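Local coordinates for protein peptidase, zinc-dependent (Methanocorpusculum labreanum, PDB 3LMC) that probably acts as a zinc-dependent metallopeptidase of family M54, and also binds an iron(III) ion at a separate site, at residues G109-P113 / E150-L154. Sequence-based numbering, arbitrary orientation.
Sequences GLAYP and EIGHL. With ZN (zinc ion), chain C.
Ala111 points its methyl group from strand 106-112 into one turn of helix 136-154, where Ala111 CB lies 3.6 Å from Glu150 O and touches His153 CB. The methyl also meets the CD1 branch of Leu154, which reaches on to Pro113 CA at 3.6 Å. Pro113 sets the CB and CG side of its ring against the carbonyl oxygen of His153. Far from the zinc, water 1 bridges the two segments, donating to both Pro113 O and Leu154 O.

Toward the metal the contact turns polar. The Glu150 chain is bent at chi2 (-52°), which lays its carboxylate against the strand backbone at Gly109 and Leu110. Glu150 OE2 stands 3.1 Å from Leu110 N, but the angle is too poor for a hydrogen bond. Glu150 OE1 lies in the plane of the His153 ring, at its edge, and accepts a hydrogen bond of 2.9 Å from water 2, a zinc ligand. With CG anti to its carbonyl carbon (chi1 -74°), His153 directs NE2 to the zinc at 2.2 Å, while ND1 is hydrogen-bonded to Leu157 O and so fixes the ring's rotation. His149 and His159 complete the protein ligands. Outermost strand 106-112, antiparallel to its sheet neighbour, here runs at 10° to the helix segment. A glutamate between two zinc-binding histidines on one helix, hydrogen-bonded to the zinc-bound water, is consistent with the HExxHxxGxxH site of metzincin-like peptidases.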
loop_
_atom_site.group_PDB
_atom_site.type_symbol
_atom_site.label_atom_id
_atom_site.label_comp_id
_atom_site.label_asym_id
_atom_site.label_seq_id
_atom_site.Cartn_x
_atom_site.Cartn_y
_atom_site.Cartn_z
ATOM N N GLY A 109 -0.054 7.498 1.318
ATOM C CA GLY A 109 0.662 6.377 0.724
ATOM C C GLY A 109 1.514 6.812 -0.449
ATOM O O GLY A 109 1.495 7.979 -0.825
ATOM N N LEU A 110 2.248 5.875 -1.047
ATOM C CA LEU A 110 3.133 6.201 -2.148
ATOM C C LEU A 110 3.508 4.920 -2.871
ATOM O O LEU A 110 3.505 3.847 -2.272
ATOM C CB LEU A 110 4.395 6.875 -1.618
ATOM C CG LEU A 110 5.287 7.574 -2.634
ATOM C CD1 LEU A 110 4.529 8.738 -3.248
ATOM C CD2 LEU A 110 6.543 8.066 -1.965
ATOM N N ALA A 111 3.839 5.026 -4.154
ATOM C CA ALA A 111 4.193 3.842 -4.937
ATOM C C ALA A 111 5.477 4.106 -5.695
ATOM O O ALA A 111 5.761 5.252 -6.043
ATOM C CB ALA A 111 3.071 3.499 -5.904
ATOM N N TYR A 112 6.260 3.048 -5.918
ATOM C CA TYR A 112 7.472 3.116 -6.727
ATOM C C TYR A 112 7.304 2.087 -7.836
ATOM O O TYR A 112 7.792 0.960 -7.729
ATOM C CB TYR A 112 8.700 2.776 -5.888
ATOM C CG TYR A 112 10.025 3.241 -6.475
ATOM C CD1 TYR A 112 10.948 3.930 -5.691
ATOM C CD2 TYR A 112 10.348 3.003 -7.805
ATOM C CE1 TYR A 112 12.160 4.361 -6.208
ATOM C CE2 TYR A 112 11.561 3.435 -8.340
ATOM C CZ TYR A 112 12.465 4.110 -7.531
ATOM O OH TYR A 112 13.668 4.547 -8.040
ATOM N N PRO A 113 6.592 2.467 -8.901
ATOM C CA PRO A 113 6.156 1.510 -9.920
ATOM C C PRO A 113 7.314 0.710 -10.496
ATOM O O PRO A 113 7.175 -0.491 -10.759
ATOM C CB PRO A 113 5.540 2.407 -10.999
ATOM C CG PRO A 113 5.069 3.619 -10.247
ATOM C CD PRO A 113 6.142 3.836 -9.196
ATOM N N GLU A 150 -2.513 2.776 -4.583
ATOM C CA GLU A 150 -1.080 2.584 -4.693
ATOM C C GLU A 150 -0.726 1.374 -5.544
ATOM O O GLU A 150 0.173 1.458 -6.368
ATOM C CB GLU A 150 -0.439 2.432 -3.315
ATOM C CG GLU A 150 -0.726 3.575 -2.341
ATOM C CD GLU A 150 -0.416 4.939 -2.925
ATOM O OE1 GLU A 150 0.046 5.024 -4.083
ATOM O OE2 GLU A 150 -0.627 5.943 -2.223
ATOM N N ILE A 151 -1.430 0.261 -5.340
ATOM C CA ILE A 151 -1.182 -0.964 -6.096
ATOM C C ILE A 151 -1.548 -0.817 -7.574
ATOM O O ILE A 151 -0.930 -1.438 -8.443
ATOM C CB ILE A 151 -1.960 -2.164 -5.523
ATOM C CG1 ILE A 151 -1.309 -2.637 -4.211
ATOM C CG2 ILE A 151 -1.947 -3.310 -6.527
ATOM C CD1 ILE A 151 -2.172 -3.647 -3.418
ATOM N N GLY A 152 -2.567 -0.009 -7.853
ATOM C CA GLY A 152 -2.916 0.299 -9.221
ATOM C C GLY A 152 -1.734 0.948 -9.920
ATOM O O GLY A 152 -1.406 0.570 -11.038
ATOM N N HIS A 153 -1.096 1.922 -9.264
ATOM C CA HIS A 153 0.135 2.530 -9.793
ATOM C C HIS A 153 1.201 1.490 -10.169
ATOM O O HIS A 153 1.880 1.609 -11.177
ATOM C CB HIS A 153 0.763 3.454 -8.761
ATOM C CG HIS A 153 0.053 4.749 -8.579
ATOM N ND1 HIS A 153 -0.376 5.519 -9.636
ATOM C CD2 HIS A 153 -0.253 5.445 -7.456
ATOM C CE1 HIS A 153 -0.941 6.619 -9.173
ATOM N NE2 HIS A 153 -0.874 6.600 -7.854
ATOM N N LEU A 154 1.375 0.485 -9.322
ATOM C CA LEU A 154 2.351 -0.560 -9.608
ATOM C C LEU A 154 2.039 -1.270 -10.941
ATOM O O LEU A 154 2.920 -1.869 -11.571
ATOM C CB LEU A 154 2.402 -1.551 -8.439
ATOM C CG LEU A 154 3.512 -1.324 -7.405
ATOM C CD1 LEU A 154 4.000 0.124 -7.335
ATOM C CD2 LEU A 154 3.125 -1.855 -6.044
HETATM ZN ZN ZN C . -1.342 8.210 -6.424
HETATM O O HOH W 1 5.406 -2.351 -10.478
HETATM O O HOH W 2 0.244 7.858 -4.700
#